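Long-range contacts in heterokaryon incompatibility protein S (Podospora anserina, PDB 2WVO), which enforces heterokaryon incompatibility, triggering a lethal reaction on meeting the prion form [het-s] so that only compatible fused fungal cells survive: residues Arg36-Cys41 and Phe113-Met118; Gln42-Ile47 and Lys201-Gly206; Lys49-Arg54 and Phe166-Glu171; Lys119-Ala124 and Glu194-Ile199. All blocks are in the same frame, centred on the assembly; numbering follows the deposited sequence. Where two conformers were deposited one is given.

Contact 1. Residues Arg36-Cys41 and Phe113-Met118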
loop_
_atom_site.group_PDB
_atom_site.type_symbol
_atom_site.label_atom_id
_atom_site.label_comp_id
_atom_site.label_asym_id
_atom_site.label_seq_id
_atom_site.Cartn_x
_atom_site.Cartn_y
_atom_site.Cartn_z
ATOM N N ARG A 36 0.665 0.650 -26.029
ATOM C CA ARG A 36 0.821 -0.703 -26.561
ATOM C C ARG A 36 0.942 -1.769 -25.465
ATOM O O ARG A 36 0.844 -2.956 -25.752
ATOM C CB ARG A 36 1.933 -0.800 -27.626
ATOM C CG ARG A 36 3.370 -0.595 -27.156
ATOM C CD ARG A 36 4.348 -0.726 -28.343
ATOM N NE ARG A 36 4.555 -2.120 -28.739
ATOM C CZ ARG A 36 5.641 -2.848 -28.475
ATOM N NH1 ARG A 36 6.668 -2.332 -27.823
ATOM N NH2 ARG A 36 5.702 -4.109 -28.880
ATOM N N ASP A 37 1.110 -1.337 -24.211
ATOM C CA ASP A 37 1.155 -2.265 -23.065
ATOM C C ASP A 37 -0.228 -2.606 -22.513
ATOM O O ASP A 37 -0.334 -3.372 -21.559
ATOM C CB ASP A 37 2.032 -1.702 -21.932
ATOM C CG ASP A 37 3.504 -1.651 -22.296
ATOM O OD1 ASP A 37 4.022 -2.639 -22.867
ATOM O OD2 ASP A 37 4.152 -0.620 -22.010
ATOM N N TYR A 38 -1.277 -2.026 -23.097
ATOM C CA TYR A 38 -2.655 -2.250 -22.656
ATOM C C TYR A 38 -2.984 -3.738 -22.483
ATOM O O TYR A 38 -3.408 -4.158 -21.402
ATOM C CB TYR A 38 -3.644 -1.567 -23.616
ATOM C CG TYR A 38 -5.112 -1.972 -23.477
ATOM C CD1 TYR A 38 -5.730 -2.071 -22.212
ATOM C CD2 TYR A 38 -5.895 -2.214 -24.613
ATOM C CE1 TYR A 38 -7.080 -2.443 -22.087
ATOM C CE2 TYR A 38 -7.243 -2.563 -24.498
ATOM C CZ TYR A 38 -7.825 -2.682 -23.232
ATOM O OH TYR A 38 -9.151 -3.032 -23.118
ATOM N N GLU A 39 -2.777 -4.527 -23.535
ATOM C CA GLU A 39 -3.149 -5.944 -23.529
ATOM C C GLU A 39 -2.456 -6.752 -22.433
ATOM O O GLU A 39 -3.109 -7.515 -21.724
ATOM C CB GLU A 39 -2.897 -6.590 -24.896
ATOM C CG GLU A 39 -3.897 -6.192 -25.987
ATOM C CD GLU A 39 -3.567 -4.879 -26.667
ATOM O OE1 GLU A 39 -2.552 -4.229 -26.323
ATOM O OE2 GLU A 39 -4.338 -4.488 -27.561
ATOM N N ARG A 40 -1.146 -6.577 -22.283
ATOM C CA ARG A 40 -0.408 -7.332 -21.276
ATOM C C ARG A 40 -0.817 -6.912 -19.857
ATOM O O ARG A 40 -0.934 -7.749 -18.970
ATOM C CB ARG A 40 1.112 -7.281 -21.521
ATOM C CG ARG A 40 1.977 -6.518 -20.517
ATOM C CD ARG A 40 3.324 -7.252 -20.363
ATOM N NE ARG A 40 4.076 -6.909 -19.144
ATOM C CZ ARG A 40 4.790 -7.788 -18.433
ATOM N NH1 ARG A 40 4.843 -9.061 -18.791
ATOM N NH2 ARG A 40 5.444 -7.396 -17.349
ATOM N N CYS A 41 -1.071 -5.620 -19.665
ATOM C CA CYS A 41 -1.465 -5.108 -18.363
ATOM C C CYS A 41 -2.877 -5.550 -17.977
ATOM O O CYS A 41 -3.139 -5.843 -16.818
ATOM C CB CYS A 41 -1.325 -3.584 -18.330
ATOM S SG CYS A 41 0.388 -3.062 -18.222
ATOM N N PHE A 113 -9.437 2.736 -22.265
ATOM C CA PHE A 113 -9.678 1.643 -23.193
ATOM C C PHE A 113 -10.967 0.888 -22.850
ATOM O O PHE A 113 -11.315 0.732 -21.672
ATOM C CB PHE A 113 -8.517 0.650 -23.139
ATOM C CG PHE A 113 -7.245 1.139 -23.776
ATOM C CD1 PHE A 113 -6.137 1.446 -22.992
ATOM C CD2 PHE A 113 -7.134 1.250 -25.170
ATOM C CE1 PHE A 113 -4.941 1.873 -23.584
ATOM C CE2 PHE A 113 -5.945 1.684 -25.768
ATOM C CZ PHE A 113 -4.847 1.995 -24.975
ATOM N N GLU A 114 -11.662 0.426 -23.889
ATOM C CA GLU A 114 -12.742 -0.559 -23.772
ATOM C C GLU A 114 -12.210 -1.921 -24.211
ATOM O O GLU A 114 -11.195 -2.002 -24.910
ATOM C CB GLU A 114 -13.925 -0.188 -24.664
ATOM C CG GLU A 114 -14.677 1.076 -24.275
ATOM C CD GLU A 114 -15.617 1.536 -25.377
ATOM O OE1 GLU A 114 -15.516 2.702 -25.813
ATOM O OE2 GLU A 114 -16.453 0.726 -25.822
ATOM N N ASP A 115 -12.898 -2.987 -23.818
ATOM C CA ASP A 115 -12.453 -4.356 -24.121
ATOM C C ASP A 115 -12.230 -4.617 -25.610
ATOM O O ASP A 115 -11.284 -5.309 -25.988
ATOM C CB ASP A 115 -13.431 -5.386 -23.553
ATOM C CG ASP A 115 -13.267 -5.591 -22.054
ATOM O OD1 ASP A 115 -12.432 -4.899 -21.419
ATOM O OD2 ASP A 115 -13.988 -6.457 -21.505
ATOM N N LYS A 116 -13.094 -4.047 -26.442
ATOM C CA LYS A 116 -12.989 -4.182 -27.895
ATOM C C LYS A 116 -11.679 -3.636 -28.478
ATOM O O LYS A 116 -11.307 -4.003 -29.591
ATOM C CB LYS A 116 -14.204 -3.544 -28.585
ATOM C CG LYS A 116 -14.432 -2.080 -28.230
ATOM C CD LYS A 116 -15.667 -1.531 -28.909
ATOM C CE LYS A 116 -15.676 -0.016 -28.852
ATOM N NZ LYS A 116 -16.772 0.547 -29.689
ATOM N N ASP A 117 -10.988 -2.774 -27.729
ATOM C CA ASP A 117 -9.734 -2.144 -28.187
ATOM C C ASP A 117 -8.537 -3.107 -28.241
ATOM O O ASP A 117 -7.562 -2.851 -28.953
ATOM C CB ASP A 117 -9.367 -0.924 -27.321
ATOM C CG ASP A 117 -10.401 0.195 -27.387
ATOM O OD1 ASP A 117 -10.455 1.003 -26.438
ATOM O OD2 ASP A 117 -11.152 0.292 -28.378
ATOM N N MET A 118 -8.613 -4.197 -27.480
ATOM C CA MET A 118 -7.547 -5.204 -27.421
ATOM C C MET A 118 -7.339 -5.869 -28.770
ATOM O O MET A 118 -8.301 -6.050 -29.520
ATOM C CB MET A 118 -7.883 -6.287 -26.378
ATOM C CG MET A 118 -7.556 -5.930 -24.925
ATOM S SD MET A 118 -7.993 -7.216 -23.717
ATOM C CE MET A 118 -9.769 -7.054 -23.730
HETATM O O HOH W 1 -10.126 -3.401 -20.645
#
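Tyr-38 and Phe-113 lie ring on ring in an offset stack, centroids 4.0 Å apart and planes within 6° of parallel. The two side chains run past each other in opposite directions, which places the CB of each over the face of the other ring; Phe-113 CB comes to 3.4 Å from Tyr-38 CZ. Tyr-38 reaches out from the first turn of helix 38-59 into the 113-118 loop, its CG turned away from the backbone N (chi1 166°). Met-118 crosses it at about a right angle, setting its CG 3.4 Å from Tyr-38 CE2, while its sulfur sits obliquely to the ring in a Met-aromatic contact. At the far end the phenol OH of Tyr-38 donates to a water 2.7 Å away, and this water in turn donates to Asp-115 OD1 at 2.9 Å. Glu-39 slides along Met-118, its carboxylate OE2 hydrogen-bonded to the backbone N of Lys-119. What results is a pi-stacked aromatic pair at a helix start, joining helix 38-59 of the HeLo fold to the loop leading into helix 120-136.

Contact 2. Residues Gln42-Ile47 and Lys201-Gly206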
loop_
_atom_site.group_PDB
_atom_site.type_symbol
_atom_site.label_atom_id
_atom_site.label_comp_id
_atom_site.label_asym_id
_atom_site.label_seq_id
_atom_site.Cartn_x
_atom_site.Cartn_y
_atom_site.Cartn_z
ATOM N N GLN A 42 -3.774 -5.599 -18.956
ATOM C CA GLN A 42 -5.124 -6.116 -18.748
ATOM C C GLN A 42 -5.089 -7.597 -18.358
ATOM O O GLN A 42 -5.823 -8.045 -17.459
ATOM C CB GLN A 42 -5.983 -5.903 -20.002
ATOM C CG GLN A 42 -7.402 -6.442 -19.883
ATOM C CD GLN A 42 -8.176 -5.812 -18.738
ATOM O OE1 GLN A 42 -8.587 -4.657 -18.819
ATOM N NE2 GLN A 42 -8.376 -6.571 -17.666
ATOM N N LEU A 43 -4.213 -8.343 -19.016
ATOM C CA LEU A 43 -4.048 -9.770 -18.751
ATOM C C LEU A 43 -3.375 -10.057 -17.412
ATOM O O LEU A 43 -3.656 -11.079 -16.789
ATOM C CB LEU A 43 -3.256 -10.439 -19.884
ATOM C CG LEU A 43 -4.007 -10.654 -21.199
ATOM C CD1 LEU A 43 -3.034 -11.082 -22.299
ATOM C CD2 LEU A 43 -5.136 -11.673 -21.029
ATOM N N ARG A 44 -2.477 -9.169 -16.988
ATOM C CA ARG A 44 -1.833 -9.282 -15.674
ATOM C C ARG A 44 -2.829 -9.055 -14.527
ATOM O O ARG A 44 -2.709 -9.659 -13.464
ATOM C CB ARG A 44 -0.653 -8.317 -15.568
ATOM C CG ARG A 44 0.590 -8.823 -16.270
ATOM C CD ARG A 44 1.669 -7.766 -16.354
ATOM N NE ARG A 44 2.433 -7.564 -15.121
ATOM C CZ ARG A 44 3.280 -8.448 -14.583
ATOM N NH1 ARG A 44 3.458 -9.656 -15.119
ATOM N NH2 ARG A 44 3.933 -8.128 -13.470
ATOM N N LEU A 45 -3.811 -8.188 -14.767
ATOM C CA LEU A 45 -4.950 -7.984 -13.868
ATOM C C LEU A 45 -5.815 -9.257 -13.849
ATOM O O LEU A 45 -6.146 -9.786 -12.783
ATOM C CB LEU A 45 -5.763 -6.786 -14.367
ATOM C CG LEU A 45 -6.108 -5.556 -13.517
ATOM C CD1 LEU A 45 -5.088 -5.207 -12.419
ATOM C CD2 LEU A 45 -6.326 -4.351 -14.444
ATOM N N ASP A 46 -6.151 -9.752 -15.045
ATOM C CA ASP A 46 -6.888 -11.003 -15.209
ATOM C C ASP A 46 -6.183 -12.158 -14.511
ATOM O O ASP A 46 -6.837 -13.015 -13.921
ATOM C CB ASP A 46 -7.049 -11.368 -16.691
ATOM C CG ASP A 46 -7.883 -10.367 -17.473
ATOM O OD1 ASP A 46 -7.832 -10.446 -18.725
ATOM O OD2 ASP A 46 -8.574 -9.503 -16.872
ATOM N N ILE A 47 -4.854 -12.199 -14.608
ATOM C CA ILE A 47 -4.081 -13.297 -14.011
ATOM C C ILE A 47 -4.071 -13.239 -12.476
ATOM O O ILE A 47 -4.143 -14.282 -11.810
ATOM C CB ILE A 47 -2.638 -13.381 -14.607
ATOM C CG1 ILE A 47 -2.688 -13.977 -16.013
ATOM C CG2 ILE A 47 -1.705 -14.217 -13.728
ATOM C CD1 ILE A 47 -1.481 -13.635 -16.864
ATOM N N LYS A 201 2.263 -16.606 -21.055
ATOM C CA LYS A 201 3.478 -16.835 -20.273
ATOM C C LYS A 201 4.236 -15.539 -19.968
ATOM O O LYS A 201 4.812 -15.392 -18.885
ATOM C CB LYS A 201 4.405 -17.831 -20.974
ATOM C CG LYS A 201 5.651 -18.164 -20.169
ATOM C CD LYS A 201 6.549 -19.139 -20.887
ATOM C CE LYS A 201 7.778 -19.458 -20.046
ATOM N NZ LYS A 201 8.775 -18.349 -19.999
ATOM N N ASP A 202 4.232 -14.611 -20.926
ATOM C CA ASP A 202 4.885 -13.318 -20.753
ATOM C C ASP A 202 4.170 -12.462 -19.715
ATOM O O ASP A 202 4.821 -11.803 -18.900
ATOM C CB ASP A 202 4.987 -12.573 -22.092
ATOM C CG ASP A 202 5.243 -11.082 -21.918
ATOM O OD1 ASP A 202 6.422 -10.677 -21.987
ATOM O OD2 ASP A 202 4.271 -10.318 -21.699
ATOM N N ALA A 203 2.839 -12.466 -19.760
ATOM C CA ALA A 203 2.015 -11.723 -18.799
ATOM C C ALA A 203 2.047 -12.353 -17.396
ATOM O O ALA A 203 2.000 -11.642 -16.385
ATOM C CB ALA A 203 0.575 -11.593 -19.313
ATOM N N ALA A 204 2.145 -13.679 -17.342
ATOM C CA ALA A 204 2.262 -14.415 -16.073
ATOM C C ALA A 204 3.628 -14.248 -15.389
ATOM O O ALA A 204 3.754 -14.503 -14.192
ATOM C CB ALA A 204 1.938 -15.903 -16.280
ATOM N N GLY A 205 4.642 -13.823 -16.155
ATOM C CA GLY A 205 5.991 -13.610 -15.629
ATOM C C GLY A 205 6.031 -12.738 -14.382
ATOM O O GLY A 205 5.615 -11.574 -14.415
ATOM N N GLY A 206 6.519 -13.308 -13.279
ATOM C CA GLY A 206 6.639 -12.591 -12.009
ATOM C C GLY A 206 5.407 -12.643 -11.110
ATOM O O GLY A 206 5.472 -12.253 -9.943
#
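Arg-44 leaves helix 38-59 beside the end of helix 194-204 and runs along the backbone of residues 203-205. From CB, a first torsion that sets CG beside its own backbone N (chi1 -79°) brings Arg-44 CG to 3.2 Å from Ala-203 O. Arg-44 CD passes Ala-203 O at 3.9 Å, and a bend at chi3 (78°) then turns the guanidinium so that NH1 meets two carbonyls at its edge. The bond from Arg-44 NH1 to Gly-205 O is 3.0 Å long and fairly straight at 162°, with the acceptor in the guanidinium plane; that from Arg-44 NH1 to Ala-203 O, 2.8 Å, is bent and weak. NH2 keeps a long, weak ion pair with Asp-161. Beside this polar grip, Ile-47 CD1 packs 3.8 Å from Ala-203 CB and also touches Ala-204 CB, and Leu-43 CB rests against Ala-203 CB. A positive guanidinium bonded to carbonyls at and just beyond the C-terminal end of helix 194-204 would probably be favoured by the helix dipole.

Contact 3. Residues Lys49-Arg54 and Phe166-Glu171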
loop_
_atom_site.group_PDB
_atom_site.type_symbol
_atom_site.label_atom_id
_atom_site.label_comp_id
_atom_site.label_asym_id
_atom_site.label_seq_id
_atom_site.Cartn_x
_atom_site.Cartn_y
_atom_site.Cartn_z
ATOM N N LYS A 49 -6.448 -11.977 -10.684
ATOM C CA LYS A 49 -7.789 -12.465 -10.363
ATOM C C LYS A 49 -7.885 -14.000 -10.382
ATOM O O LYS A 49 -8.411 -14.608 -9.436
ATOM C CB LYS A 49 -8.799 -11.854 -11.336
ATOM C CG LYS A 49 -10.255 -12.040 -10.947
ATOM C CD LYS A 49 -11.150 -11.538 -12.075
ATOM C CE LYS A 49 -12.602 -11.483 -11.656
ATOM N NZ LYS A 49 -13.418 -10.743 -12.664
ATOM N N VAL A 50 -7.396 -14.614 -11.463
ATOM C CA VAL A 50 -7.387 -16.076 -11.617
ATOM C C VAL A 50 -6.656 -16.763 -10.463
ATOM O O VAL A 50 -7.082 -17.793 -9.956
ATOM C CB VAL A 50 -6.723 -16.504 -12.968
ATOM C CG1 VAL A 50 -6.353 -17.990 -12.958
ATOM C CG2 VAL A 50 -7.626 -16.176 -14.142
ATOM N N ARG A 51 -5.533 -16.170 -10.089
ATOM C CA ARG A 51 -4.691 -16.589 -8.990
ATOM C C ARG A 51 -5.498 -16.675 -7.680
ATOM O O ARG A 51 -5.458 -17.663 -6.951
ATOM C CB ARG A 51 -3.614 -15.513 -8.903
ATOM C CG ARG A 51 -2.369 -15.818 -8.154
ATOM C CD ARG A 51 -1.417 -16.817 -8.819
ATOM N NE ARG A 51 -0.848 -17.553 -7.696
ATOM C CZ ARG A 51 0.165 -17.122 -6.951
ATOM N NH1 ARG A 51 0.794 -15.996 -7.253
ATOM N NH2 ARG A 51 0.564 -17.841 -5.915
ATOM N N LEU A 52 -6.235 -15.613 -7.399
ATOM C CA LEU A 52 -7.123 -15.525 -6.249
ATOM C C LEU A 52 -8.215 -16.603 -6.348
ATOM O O LEU A 52 -8.442 -17.348 -5.392
ATOM C CB LEU A 52 -7.717 -14.118 -6.209
ATOM C CG LEU A 52 -7.944 -13.258 -4.963
ATOM C CD1 LEU A 52 -7.009 -13.571 -3.777
ATOM C CD2 LEU A 52 -7.876 -11.765 -5.375
ATOM N N SER A 53 -8.852 -16.707 -7.514
ATOM C CA SER A 53 -9.887 -17.711 -7.742
ATOM C C SER A 53 -9.364 -19.139 -7.588
ATOM O O SER A 53 -10.073 -20.001 -7.069
ATOM C CB SER A 53 -10.561 -17.530 -9.108
ATOM O OG SER A 53 -9.830 -18.175 -10.143
ATOM N N ARG A 54 -8.128 -19.375 -8.035
ATOM C CA ARG A 54 -7.486 -20.692 -7.915
ATOM C C ARG A 54 -7.304 -21.121 -6.459
ATOM O O ARG A 54 -7.567 -22.271 -6.125
ATOM C CB ARG A 54 -6.145 -20.737 -8.658
ATOM C CG ARG A 54 -5.539 -22.161 -8.814
ATOM C CD ARG A 54 -4.107 -22.101 -9.375
ATOM N NE ARG A 54 -4.047 -21.338 -10.629
ATOM C CZ ARG A 54 -3.015 -20.600 -11.022
ATOM N NH1 ARG A 54 -1.921 -20.510 -10.271
ATOM N NH2 ARG A 54 -3.075 -19.953 -12.178
ATOM N N PHE A 166 0.404 -11.701 -1.996
ATOM C CA PHE A 166 -0.638 -12.105 -1.024
ATOM C C PHE A 166 -1.200 -13.513 -1.251
ATOM O O PHE A 166 -1.470 -14.230 -0.290
ATOM C CB PHE A 166 -1.783 -11.094 -0.969
ATOM C CG PHE A 166 -1.438 -9.821 -0.238
ATOM C CD1 PHE A 166 -1.774 -8.581 -0.774
ATOM C CD2 PHE A 166 -0.781 -9.862 0.983
ATOM C CE1 PHE A 166 -1.458 -7.402 -0.100
ATOM C CE2 PHE A 166 -0.457 -8.689 1.658
ATOM C CZ PHE A 166 -0.798 -7.465 1.123
ATOM N N VAL A 167 -1.356 -13.914 -2.512
ATOM C CA VAL A 167 -1.814 -15.270 -2.827
ATOM C C VAL A 167 -0.729 -16.299 -2.517
ATOM O O VAL A 167 -1.043 -17.429 -2.124
ATOM C CB VAL A 167 -2.360 -15.393 -4.277
ATOM C CG1 VAL A 167 -2.843 -16.821 -4.568
ATOM C CG2 VAL A 167 -3.520 -14.414 -4.485
ATOM N N ASP A 168 0.540 -15.902 -2.686
ATOM C CA ASP A 168 1.684 -16.706 -2.256
ATOM C C ASP A 168 1.599 -17.015 -0.752
ATOM O O ASP A 168 1.756 -18.161 -0.347
ATOM C CB ASP A 168 3.025 -16.008 -2.582
ATOM C CG ASP A 168 3.385 -16.038 -4.080
ATOM O OD1 ASP A 168 4.274 -15.252 -4.497
ATOM O OD2 ASP A 168 2.796 -16.833 -4.842
ATOM N N GLU A 169 1.361 -15.980 0.055
ATOM C CA GLU A 169 1.139 -16.108 1.504
ATOM C C GLU A 169 -0.052 -17.001 1.842
ATOM O O GLU A 169 0.019 -17.812 2.765
ATOM C CB GLU A 169 0.891 -14.734 2.132
ATOM C CG GLU A 169 2.099 -13.810 2.230
ATOM C CD GLU A 169 1.844 -12.652 3.199
ATOM O OE1 GLU A 169 1.632 -12.907 4.420
ATOM O OE2 GLU A 169 1.854 -11.486 2.744
ATOM N N LEU A 170 -1.138 -16.832 1.087
ATOM C CA LEU A 170 -2.356 -17.633 1.192
ATOM C C LEU A 170 -2.134 -19.127 0.906
ATOM O O LEU A 170 -2.685 -19.993 1.594
ATOM C CB LEU A 170 -3.407 -17.074 0.219
ATOM C CG LEU A 170 -4.730 -16.407 0.609
ATOM C CD1 LEU A 170 -4.806 -15.853 2.032
ATOM C CD2 LEU A 170 -5.181 -15.386 -0.419
ATOM N N GLU A 171 -1.357 -19.411 -0.136
ATOM C CA GLU A 171 -1.014 -20.780 -0.520
ATOM C C GLU A 171 -0.092 -21.424 0.499
ATOM O O GLU A 171 -0.190 -22.621 0.762
ATOM C CB GLU A 171 -0.347 -20.801 -1.895
ATOM C CG GLU A 171 -1.320 -20.614 -3.043
ATOM C CD GLU A 171 -0.648 -20.639 -4.400
ATOM O OE1 GLU A 171 -1.142 -19.951 -5.315
ATOM O OE2 GLU A 171 0.368 -21.346 -4.551
HETATM O O HOH W 2 -3.197 -19.268 -6.911
HETATM O O HOH W 3 3.817 -14.518 -7.128
#
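Arg-51 and Val-167 slide past each other in opposite directions between helices 38-59 and 153-172, a nearly parallel pair within the helical HeLo fold; the axes of these short segments run 10.1 Å apart at 14°. Val-167 CG1 lies over one face of the guanidinium, offset toward its rim, leaving the edge of the group to the acids. The side chains of Asp-168 and Glu-171 both cross that of Arg-51 at about a right angle and share NH2 in a salt-bridge network. Asp-168 OD2 accepts from Arg-51 NH2 at 2.7 Å, nearly in line with its own C-O bond, whereas Glu-171 OE1, 2.8 Å from Arg-51 NH2, is met from well above its carboxylate plane, the Glu-171 carboxylate plane standing 80° from the guanidinium. NH1 adds a weak bond to Asp-168 OD2 and has a firmer partner in the carbonyl of Ile-207. Two acids bonded at the edge, with Val-167 over a face, probably fix the rotation of the group. Leu-52 adds the apolar side of the contact, with CD1 3.7 Å from Val-167 CG2. A water joins the helices once more: it donates to Arg-51 O at 2.8 Å and to Glu-171 OE1 at 2.7 Å, and accepts from Arg-51 NE at 3.0 Å.

Contact 4. Residues Lys119-Ala124 and Glu194-Ile199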
loop_
_atom_site.group_PDB
_atom_site.type_symbol
_atom_site.label_atom_id
_atom_site.label_comp_id
_atom_site.label_asym_id
_atom_site.label_seq_id
_atom_site.Cartn_x
_atom_site.Cartn_y
_atom_site.Cartn_z
ATOM N N LYS A 119 -6.087 -6.226 -29.074
ATOM C CA LYS A 119 -5.745 -7.105 -30.209
ATOM C C LYS A 119 -6.640 -8.354 -30.139
ATOM O O LYS A 119 -7.139 -8.677 -29.064
ATOM C CB LYS A 119 -4.269 -7.537 -30.111
ATOM C CG LYS A 119 -4.022 -8.732 -29.126
ATOM C CD LYS A 119 -2.551 -9.118 -28.912
ATOM C CE LYS A 119 -1.872 -8.204 -27.899
ATOM N NZ LYS A 119 -0.499 -8.601 -27.512
ATOM N N PRO A 120 -6.840 -9.064 -31.271
ATOM C CA PRO A 120 -7.712 -10.248 -31.214
ATOM C C PRO A 120 -7.226 -11.361 -30.270
ATOM O O PRO A 120 -8.051 -12.057 -29.666
ATOM C CB PRO A 120 -7.722 -10.751 -32.669
ATOM C CG PRO A 120 -7.309 -9.579 -33.485
ATOM C CD PRO A 120 -6.322 -8.845 -32.635
ATOM N N ILE A 121 -5.909 -11.525 -30.154
ATOM C CA ILE A 121 -5.328 -12.597 -29.342
ATOM C C ILE A 121 -5.375 -12.280 -27.849
ATOM O O ILE A 121 -5.702 -13.143 -27.033
ATOM C CB ILE A 121 -3.911 -12.984 -29.837
ATOM C CG1 ILE A 121 -4.038 -14.112 -30.870
ATOM C CG2 ILE A 121 -3.006 -13.408 -28.674
ATOM C CD1 ILE A 121 -2.862 -14.279 -31.776
ATOM N N GLY A 122 -5.060 -11.035 -27.503
ATOM C CA GLY A 122 -5.230 -10.541 -26.148
ATOM C C GLY A 122 -6.698 -10.551 -25.764
ATOM O O GLY A 122 -7.041 -10.934 -24.656
ATOM N N ARG A 123 -7.557 -10.132 -26.691
ATOM C CA ARG A 123 -9.008 -10.100 -26.483
ATOM C C ARG A 123 -9.551 -11.487 -26.122
ATOM O O ARG A 123 -10.366 -11.609 -25.208
ATOM C CB ARG A 123 -9.707 -9.540 -27.739
ATOM C CG ARG A 123 -11.232 -9.398 -27.674
ATOM C CD ARG A 123 -11.666 -8.184 -26.850
ATOM N NE ARG A 123 -13.108 -8.149 -26.589
ATOM C CZ ARG A 123 -13.706 -8.726 -25.546
ATOM N NH1 ARG A 123 -13.003 -9.408 -24.643
ATOM N NH2 ARG A 123 -15.022 -8.627 -25.402
ATOM N N ALA A 124 -9.081 -12.514 -26.839
ATOM C CA ALA A 124 -9.531 -13.899 -26.661
ATOM C C ALA A 124 -9.046 -14.544 -25.358
ATOM O O ALA A 124 -9.795 -15.292 -24.717
ATOM C CB ALA A 124 -9.132 -14.755 -27.865
ATOM N N GLU A 194 0.367 -21.494 -30.188
ATOM C CA GLU A 194 1.578 -20.952 -29.554
ATOM C C GLU A 194 1.489 -19.443 -29.271
ATOM O O GLU A 194 2.027 -18.959 -28.232
ATOM C CB GLU A 194 2.800 -21.227 -30.440
ATOM C CG GLU A 194 4.172 -20.880 -29.788
ATOM C CD GLU A 194 5.317 -21.340 -30.845
ATOM O OE1 GLU A 194 6.280 -20.473 -31.087
ATOM O OE2 GLU A 194 5.258 -22.566 -31.429
ATOM N N ALA A 195 0.849 -18.731 -30.233
ATOM C CA ALA A 195 0.718 -17.283 -30.153
ATOM C C ALA A 195 0.078 -16.869 -28.828
ATOM O O ALA A 195 0.603 -16.004 -28.127
ATOM C CB ALA A 195 -0.094 -16.766 -31.329
ATOM N N SER A 196 -1.034 -17.524 -28.482
ATOM C CA SER A 196 -1.756 -17.247 -27.244
ATOM C C SER A 196 -0.996 -17.695 -25.998
ATOM O O SER A 196 -1.005 -17.004 -24.984
ATOM C CB SER A 196 -3.150 -17.871 -27.294
ATOM O OG SER A 196 -3.977 -17.155 -28.195
ATOM N N LEU A 197 -0.321 -18.836 -26.093
ATOM C CA LEU A 197 0.458 -19.379 -24.980
ATOM C C LEU A 197 1.652 -18.497 -24.601
ATOM O O LEU A 197 2.004 -18.381 -23.424
ATOM C CB LEU A 197 0.924 -20.799 -25.306
ATOM C CG LEU A 197 -0.115 -21.931 -25.278
ATOM C CD1 LEU A 197 0.445 -23.182 -25.933
ATOM C CD2 LEU A 197 -0.597 -22.236 -23.847
ATOM N N THR A 198 2.250 -17.870 -25.612
ATOM C CA THR A 198 3.445 -17.046 -25.455
ATOM C C THR A 198 3.084 -15.712 -24.819
ATOM O O THR A 198 3.829 -15.189 -23.985
ATOM C CB THR A 198 4.130 -16.842 -26.827
ATOM O OG1 THR A 198 4.413 -18.128 -27.397
ATOM C CG2 THR A 198 5.428 -16.027 -26.713
ATOM N N ILE A 199 1.930 -15.179 -25.219
ATOM C CA ILE A 199 1.376 -13.960 -24.637
ATOM C C ILE A 199 0.991 -14.191 -23.157
ATOM O O ILE A 199 1.288 -13.351 -22.304
ATOM C CB ILE A 199 0.170 -13.420 -25.474
ATOM C CG1 ILE A 199 0.599 -13.037 -26.904
ATOM C CG2 ILE A 199 -0.495 -12.244 -24.784
ATOM C CD1 ILE A 199 1.618 -11.885 -27.017
#
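Ile-121 projects from the first turn of helix 120-136 onto helix 194-204, overlapping Ala-195, Ser-196 and Ile-199 along one side of that helix. This is helix-on-helix packing at the surface of the mainly helical HeLo fold, the axes of these short segments 9.9 Å apart and crossing at -69°. Ile-121 divides its two branches between successive turns of the partner. CD1, at the end of the longer branch of Ile-121, touches Ala-195 CB at 3.7 Å, while the CG2 methyl is 4.0 Å from Ile-199 CG1, the two isoleucines crossing at about a right angle. Between these points Ile-121 CG2 also comes to 3.9 Å from Ser-196 OG; the hydroxyl itself is hydrogen-bonded to Asp-193, so toward Ile-121 it offers a packing surface. So steep a crossing limits the overlap to a few side chains, and the contact contains no hydrogen bond between the segments. Leu-125, one turn further along helix 120-136, extends the apolar patch by touching both Ser-196 and Ile-199. At the start of the same helix Lys-119 holds the N-cap position. Its side chain, with CG wedged between the backbone N and the carbonyl carbon (chi1 81°) and a further bend at chi3, heads for Ile-199, and the two meet tip to tip, Lys-119 NZ lying 3.9 Å from Ile-199 CD1.

How the contacts relate
Helix 38-59 illustrates how one long helix can organise a fold: contacts 1, 2 and 3 follow one another along it, and each binds it to a different partner. Contacts 2 and 3 are buried and pair apolar packing with arginine, which is held by backbone carbonyls in one and by carboxylates in the other. Contact 1 is partly buried and mainly aromatic, whereas contact 4, at the surface, is almost purely aliphatic. Contacts 2 and 4 share helix 194-204 and meet where Leu-43 packs on Ile-199. Contact 1 touches contact 2 through the Arg-40 to Asp-202 salt bridge, and contact 4 through Glu-39 and Lys-119. Contact 3 adjoins contact 2 along the chain, their centres about 13 Å apart, but touches neither contact 1 nor contact 4.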